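Local coordinates for DNA-binding protein reb1 (Schizosaccharomyces pombe, PDB 5EYB) that binds specific DNA sites in the rRNA enhancer and promoter and upstream of many RNA polymerase II genes, and takes part in terminating RNA polymerase I transcription, at residues Q124-I129 with R163-F168; K191-I196 with D206-W211. One frame throughout, in Å; residues are numbered along the deposited sequence.

How the interactions relate
Both contacts lie in the DNA-binding part of the chain, in series along the sequence and on the same side of its centre. Interaction 1 lies in the second Myb-associated region, where helix 122-129 meets the chain leaving helix 154-164; interaction 2 lies within the predicted helix-turn-helix of the first Myb-type repeat. Their centres are about 17 Å apart and their nearest atoms about 6 Å, without touching. They are bridged indirectly: Arg163 packs on Asn205, and Phe168 on Pro204, of helix 204-215, which also carries Arg208 of interaction 2. Each reaches DNA, interaction 1 through a weak phosphate bond and a guanidinium face over a base of chain C, interaction 2 at phosphates and a guanine edge of chain B.

Interaction 1: Q124-I129 with R163-F168; sequences QFCNQI and RAYNPF. With nucleotides of chain C.
In the second Myb-associated domain, helix 122-129 packs through Phe125, Cys126 and Asn127 against Tyr165 and Pro167, in the chain that leaves helix 154-164. No hydrogen bond joins the two segments, so shape and apolar contact hold them. Phe125 turns its edge to the face of Tyr165 in an offset edge-to-face pair, planes at 89° and centroids 5.4 Å apart; Phe125 CE2 approaches Tyr165 CG to 3.7 Å. A chi1 of 176° places Phe125 CG opposite the backbone N and carries the ring to Tyr165. Ile129 CG1 lies over one face of the same ring, toward its rim. Cys126 faces the exiting backbone directly: its CB is 3.5 Å from Asn166 C, and its SG comes in at the edge of the Tyr165 ring, 3.8 Å from Tyr165 CB. Asn127 lays its amide across Pro167, OD1 3.6 Å from Pro167 CB, while its ND2 is bonded back to the carbonyl of Tyr123. At the far end, Arg163 lays one guanidinium face over C5 of DC16 of chain C and sends a weak hydrogen bond from NH1 to OP2 of that nucleotide, 3.3 Å long. Around this contact, helix 101-116 meets Phe125 and Tyr165 through Val111, Phe141 of helix 136-147 meets Phe125 edge-to-face, and Ile138 and Tyr142 of that helix touch Ile129.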
# COMPACT_ATOMS: atom_id res chain seq x y z
N GLN A 124 24.70 21.13 -1.60
CA GLN A 124 25.60 21.21 -0.45
C GLN A 124 24.85 20.97 0.85
O GLN A 124 25.37 20.35 1.78
CB GLN A 124 26.31 22.56 -0.40
CG GLN A 124 27.51 22.66 -1.33
CD GLN A 124 28.23 23.99 -1.21
OE1 GLN A 124 27.60 25.05 -1.16
NE2 GLN A 124 29.55 23.94 -1.15
N PHE A 125 23.61 21.46 0.91
CA PHE A 125 22.77 21.26 2.08
C PHE A 125 22.50 19.78 2.33
O PHE A 125 22.62 19.30 3.46
CB PHE A 125 21.45 22.02 1.92
CG PHE A 125 20.47 21.79 3.04
CD1 PHE A 125 20.65 22.42 4.26
CD2 PHE A 125 19.38 20.96 2.86
CE1 PHE A 125 19.75 22.21 5.29
CE2 PHE A 125 18.48 20.75 3.89
CZ PHE A 125 18.67 21.37 5.11
N CYS A 126 22.14 19.06 1.27
CA CYS A 126 21.80 17.64 1.39
C CYS A 126 23.00 16.79 1.82
O CYS A 126 22.85 15.86 2.61
CB CYS A 126 21.24 17.12 0.07
SG CYS A 126 19.71 17.91 -0.46
N ASN A 127 24.17 17.11 1.29
CA ASN A 127 25.38 16.36 1.61
C ASN A 127 25.79 16.54 3.06
O ASN A 127 26.25 15.60 3.71
CB ASN A 127 26.53 16.76 0.69
CG ASN A 127 26.36 16.23 -0.72
OD1 ASN A 127 26.85 15.15 -1.05
ND2 ASN A 127 25.66 16.98 -1.56
N GLN A 128 25.64 17.75 3.58
CA GLN A 128 25.99 18.04 4.97
C GLN A 128 25.01 17.36 5.93
O GLN A 128 25.40 16.95 7.02
CB GLN A 128 26.02 19.54 5.21
CG GLN A 128 27.20 20.24 4.56
CD GLN A 128 28.53 19.71 5.06
OE1 GLN A 128 28.81 19.73 6.26
NE2 GLN A 128 29.37 19.24 4.14
N ILE A 129 23.75 17.26 5.53
CA ILE A 129 22.76 16.54 6.31
C ILE A 129 23.18 15.08 6.43
O ILE A 129 23.11 14.48 7.50
CB ILE A 129 21.35 16.62 5.69
CG1 ILE A 129 20.80 18.05 5.76
CG2 ILE A 129 20.40 15.68 6.39
CD1 ILE A 129 20.41 18.49 7.14
N ARG A 163 14.99 12.48 4.50
CA ARG A 163 14.38 11.80 3.36
C ARG A 163 14.08 12.79 2.24
O ARG A 163 14.26 12.48 1.06
CB ARG A 163 13.11 11.07 3.79
CG ARG A 163 12.56 10.10 2.75
CD ARG A 163 11.59 9.10 3.35
NE ARG A 163 12.25 8.09 4.17
CZ ARG A 163 12.30 8.12 5.50
NH1 ARG A 163 11.73 9.12 6.17
NH2 ARG A 163 12.92 7.15 6.17
N ALA A 164 13.63 13.99 2.62
CA ALA A 164 13.24 15.00 1.64
C ALA A 164 14.44 15.72 1.05
O ALA A 164 14.37 16.22 -0.07
CB ALA A 164 12.29 16.01 2.29
N TYR A 165 15.53 15.78 1.81
CA TYR A 165 16.75 16.43 1.34
C TYR A 165 17.92 15.47 1.40
O TYR A 165 18.59 15.34 2.42
CB TYR A 165 17.04 17.68 2.18
CG TYR A 165 15.95 18.72 2.09
CD1 TYR A 165 14.87 18.70 2.96
CD2 TYR A 165 16.00 19.72 1.12
CE1 TYR A 165 13.87 19.65 2.87
CE2 TYR A 165 15.00 20.67 1.04
CZ TYR A 165 13.94 20.63 1.91
OH TYR A 165 12.94 21.58 1.83
N ASN A 166 18.17 14.80 0.28
CA ASN A 166 19.23 13.81 0.19
C ASN A 166 20.08 14.05 -1.06
O ASN A 166 19.60 14.64 -2.02
CB ASN A 166 18.64 12.40 0.17
CG ASN A 166 17.69 12.18 -0.99
OD1 ASN A 166 18.09 11.73 -2.06
ND2 ASN A 166 16.41 12.51 -0.78
N PRO A 167 21.34 13.60 -1.03
CA PRO A 167 22.26 13.76 -2.16
C PRO A 167 22.12 12.65 -3.20
O PRO A 167 22.71 12.73 -4.28
CB PRO A 167 23.63 13.72 -1.50
CG PRO A 167 23.44 12.79 -0.36
CD PRO A 167 22.04 13.04 0.15
N PHE A 168 21.36 11.61 -2.86
CA PHE A 168 21.18 10.47 -3.74
C PHE A 168 20.17 10.78 -4.84
O PHE A 168 19.41 11.74 -4.74
CB PHE A 168 20.74 9.24 -2.94
CG PHE A 168 21.52 9.04 -1.67
CD1 PHE A 168 22.77 8.44 -1.69
CD2 PHE A 168 21.00 9.46 -0.45
CE1 PHE A 168 23.49 8.26 -0.52
CE2 PHE A 168 21.72 9.28 0.72
CZ PHE A 168 22.96 8.68 0.69
P DC C 16 7.72 11.33 5.46
OP1 DC C 16 7.20 12.69 5.68
OP2 DC C 16 9.18 11.11 5.35
O5' DC C 16 7.20 10.39 6.64
C5' DC C 16 5.82 10.23 6.84
C4' DC C 16 5.58 9.25 7.97
O4' DC C 16 6.00 7.93 7.55
C3' DC C 16 6.36 9.56 9.25
O3' DC C 16 5.53 9.47 10.38
C2' DC C 16 7.44 8.49 9.28
C1' DC C 16 6.75 7.33 8.57
N1 DC C 16 7.71 6.38 7.98
C2 DC C 16 7.77 5.07 8.45
O2 DC C 16 6.99 4.73 9.35
N3 DC C 16 8.67 4.22 7.91
C4 DC C 16 9.48 4.64 6.94
N4 DC C 16 10.35 3.76 6.43
C5 DC C 16 9.45 5.98 6.46
C6 DC C 16 8.56 6.81 7.01

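Interaction 2: K191-I196 with D206-W211; sequences KCWTKI and DCRDRW. With nucleotides of chain B.
In the predicted helix-turn-helix of the first Myb-type repeat, helix 193-199 leans on helix 204-215, whose Arg208 reads the DNA bases. Trp193, at the start of helix 193-199, lays one indole face on Arg208, with the Lys191 backbone on the opposite face. The CG of Arg208 sits over the five-membered ring of Trp193 in a CH-pi contact, 3.6 Å from its centroid, while Cys207 CB lies 4.0 Å from Trp193 CE3. Farther along the indole, Trp193 CH2 touches Trp211 CD1 at 3.6 Å; the two ring systems meet obliquely, planes at 45°. Lys191 lays its CE beside NE1 of Trp211. At its other end the Trp193 indole turns its N-H to the DNA: NE1 donates an almost straight bond (171°) of 2.8 Å to OP2 of DA11 of chain B. Thr194 holds the preceding phosphate, its OG1 2.6 Å from OP2 of DA10 of chain B. The Arg208 chain leaves the helix at a chi1 of -162°, then bends at chi2 and chi3 to reach DG12 of chain B: NH1 bonds N7 at 2.9 Å and NH2 bonds O6 at 3.1 Å. NE and NH2 also grip OD1 of Asp209 side-on, in the guanidinium plane, which holds that plane against turning. An alanine in place of Trp193 would probably leave the DA11 phosphate without its N-H donor and the aliphatic part of Arg208 without the ring that supports it. The paired donors on N7 and O6 suit a guanine edge specifically, and the Asp209 carboxylate probably offsets the arginine's charge while fixing its direction.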
# COMPACT_ATOMS: atom_id res chain seq x y z
N LYS A 191 23.61 -6.32 5.94
CA LYS A 191 22.50 -5.37 5.97
C LYS A 191 22.95 -3.97 6.37
O LYS A 191 22.46 -3.41 7.35
CB LYS A 191 21.42 -5.85 6.94
CG LYS A 191 21.06 -7.31 6.83
CD LYS A 191 20.16 -7.59 5.65
CE LYS A 191 19.62 -9.00 5.73
NZ LYS A 191 19.01 -9.28 7.06
N CYS A 192 23.89 -3.42 5.61
CA CYS A 192 24.45 -2.11 5.92
C CYS A 192 24.06 -1.12 4.83
O CYS A 192 24.83 -0.86 3.90
CB CYS A 192 25.97 -2.21 6.06
SG CYS A 192 26.50 -3.39 7.32
N TRP A 193 22.87 -0.55 4.97
CA TRP A 193 22.24 0.19 3.88
C TRP A 193 22.88 1.55 3.63
O TRP A 193 22.80 2.08 2.53
CB TRP A 193 20.74 0.35 4.17
CG TRP A 193 20.09 -0.94 4.59
CD1 TRP A 193 19.55 -1.22 5.81
CD2 TRP A 193 19.95 -2.13 3.81
NE1 TRP A 193 19.06 -2.50 5.83
CE2 TRP A 193 19.30 -3.08 4.61
CE3 TRP A 193 20.31 -2.47 2.50
CZ2 TRP A 193 18.99 -4.36 4.15
CZ3 TRP A 193 20.00 -3.74 2.04
CH2 TRP A 193 19.36 -4.67 2.87
N THR A 194 23.51 2.11 4.66
CA THR A 194 24.19 3.39 4.51
C THR A 194 25.48 3.21 3.70
O THR A 194 25.77 3.99 2.79
CB THR A 194 24.51 4.03 5.87
OG1 THR A 194 23.30 4.18 6.62
CG2 THR A 194 25.15 5.39 5.69
N LYS A 195 26.24 2.18 4.05
CA LYS A 195 27.46 1.84 3.32
C LYS A 195 27.12 1.44 1.89
O LYS A 195 27.76 1.89 0.94
CB LYS A 195 28.21 0.71 4.02
CG LYS A 195 29.40 0.17 3.25
CD LYS A 195 29.98 -1.05 3.95
CE LYS A 195 31.11 -0.67 4.88
NZ LYS A 195 32.31 -0.24 4.11
N ILE A 196 26.11 0.58 1.74
CA ILE A 196 25.68 0.11 0.44
C ILE A 196 25.08 1.25 -0.38
O ILE A 196 25.41 1.42 -1.56
CB ILE A 196 24.65 -1.03 0.57
CG1 ILE A 196 25.34 -2.30 1.08
CG2 ILE A 196 23.97 -1.30 -0.76
CD1 ILE A 196 24.43 -3.49 1.18
N ASP A 206 15.82 3.21 0.56
CA ASP A 206 15.41 2.64 -0.73
C ASP A 206 16.11 1.31 -1.00
O ASP A 206 15.52 0.41 -1.59
CB ASP A 206 15.70 3.61 -1.88
CG ASP A 206 14.84 4.85 -1.84
OD1 ASP A 206 13.70 4.76 -1.33
OD2 ASP A 206 15.30 5.90 -2.32
N CYS A 207 17.36 1.21 -0.57
CA CYS A 207 18.12 -0.02 -0.73
C CYS A 207 17.51 -1.12 0.11
O CYS A 207 17.37 -2.26 -0.35
CB CYS A 207 19.59 0.19 -0.36
SG CYS A 207 20.50 1.26 -1.50
N ARG A 208 17.16 -0.79 1.35
CA ARG A 208 16.50 -1.74 2.24
C ARG A 208 15.20 -2.21 1.62
O ARG A 208 14.94 -3.41 1.55
CB ARG A 208 16.24 -1.11 3.62
CG ARG A 208 15.97 -2.10 4.76
CD ARG A 208 14.55 -2.67 4.75
NE ARG A 208 13.53 -1.64 4.64
CZ ARG A 208 12.82 -1.16 5.67
NH1 ARG A 208 13.02 -1.64 6.89
NH2 ARG A 208 11.91 -0.22 5.47
N ASP A 209 14.38 -1.26 1.18
CA ASP A 209 13.07 -1.59 0.63
C ASP A 209 13.18 -2.48 -0.60
O ASP A 209 12.46 -3.47 -0.73
CB ASP A 209 12.28 -0.31 0.30
CG ASP A 209 11.98 0.53 1.54
OD1 ASP A 209 11.96 -0.03 2.66
OD2 ASP A 209 11.76 1.75 1.38
N ARG A 210 14.10 -2.14 -1.50
CA ARG A 210 14.34 -2.96 -2.69
C ARG A 210 14.74 -4.37 -2.32
O ARG A 210 14.29 -5.33 -2.94
CB ARG A 210 15.42 -2.35 -3.58
CG ARG A 210 14.91 -1.94 -4.94
CD ARG A 210 14.38 -3.11 -5.74
NE ARG A 210 13.39 -2.65 -6.72
CZ ARG A 210 12.97 -3.37 -7.76
NH1 ARG A 210 13.45 -4.58 -7.97
NH2 ARG A 210 12.07 -2.87 -8.59
N TRP A 211 15.57 -4.50 -1.29
CA TRP A 211 16.01 -5.80 -0.82
C TRP A 211 14.88 -6.56 -0.12
O TRP A 211 14.52 -7.66 -0.52
CB TRP A 211 17.22 -5.67 0.11
CG TRP A 211 17.61 -6.97 0.75
CD1 TRP A 211 17.27 -7.41 1.99
CD2 TRP A 211 18.42 -8.00 0.16
NE1 TRP A 211 17.82 -8.65 2.22
CE2 TRP A 211 18.52 -9.04 1.11
CE3 TRP A 211 19.05 -8.15 -1.07
CZ2 TRP A 211 19.24 -10.20 0.87
CZ3 TRP A 211 19.77 -9.31 -1.31
CH2 TRP A 211 19.86 -10.32 -0.35
P DA B 10 22.91 1.09 8.51
OP1 DA B 10 24.12 0.33 8.14
OP2 DA B 10 22.29 2.02 7.55
O5' DA B 10 21.79 0.04 8.97
C5' DA B 10 22.02 -0.80 10.09
C4' DA B 10 20.70 -1.27 10.68
O4' DA B 10 19.98 -0.13 11.21
C3' DA B 10 19.75 -1.95 9.69
O3' DA B 10 19.32 -3.21 10.24
C2' DA B 10 18.59 -0.96 9.56
C1' DA B 10 18.61 -0.30 10.92
N9 DA B 10 17.95 1.01 10.95
C8 DA B 10 18.17 2.06 10.11
N7 DA B 10 17.42 3.11 10.37
C5 DA B 10 16.65 2.71 11.44
C6 DA B 10 15.65 3.36 12.19
N6 DA B 10 15.24 4.61 11.95
N1 DA B 10 15.08 2.67 13.20
C2 DA B 10 15.49 1.42 13.44
N3 DA B 10 16.42 0.70 12.81
C4 DA B 10 16.96 1.41 11.81
P DG B 12 12.57 -6.76 12.39
OP1 DG B 12 12.44 -7.83 13.40
OP2 DG B 12 12.69 -7.10 10.95
O5' DG B 12 11.35 -5.74 12.51
C5' DG B 12 11.18 -4.98 13.70
C4' DG B 12 10.03 -4.01 13.56
O4' DG B 12 10.45 -2.85 12.80
C3' DG B 12 8.79 -4.57 12.84
O3' DG B 12 7.64 -4.40 13.67
C2' DG B 12 8.70 -3.73 11.56
C1' DG B 12 9.39 -2.45 11.97
N9 DG B 12 9.95 -1.69 10.86
C8 DG B 12 10.94 -2.09 10.00
N7 DG B 12 11.25 -1.20 9.10
C5 DG B 12 10.40 -0.13 9.39
C6 DG B 12 10.28 1.12 8.75
O6 DG B 12 10.90 1.55 7.77
N1 DG B 12 9.30 1.91 9.35
C2 DG B 12 8.55 1.54 10.44
N2 DG B 12 7.66 2.44 10.88
N3 DG B 12 8.66 0.37 11.05
C4 DG B 12 9.60 -0.42 10.47
P DA B 11 18.29 -4.16 9.44
OP1 DA B 11 18.87 -5.52 9.46
OP2 DA B 11 17.92 -3.55 8.15
O5' DA B 11 17.01 -4.19 10.38
C5' DA B 11 17.13 -4.72 11.69
C4' DA B 11 15.83 -4.55 12.44
O4' DA B 11 15.50 -3.14 12.50
C3' DA B 11 14.63 -5.25 11.81
O3' DA B 11 13.85 -5.88 12.81
C2' DA B 11 13.87 -4.12 11.12
C1' DA B 11 14.20 -2.92 11.99
N9 DA B 11 14.20 -1.67 11.25
C8 DA B 11 14.92 -1.38 10.13
N7 DA B 11 14.72 -0.17 9.66
C5 DA B 11 13.80 0.37 10.54
C6 DA B 11 13.17 1.63 10.60
N6 DA B 11 13.40 2.60 9.72
N1 DA B 11 12.30 1.84 11.61
C2 DA B 11 12.08 0.86 12.49
N3 DA B 11 12.61 -0.36 12.54
C4 DA B 11 13.47 -0.54 11.52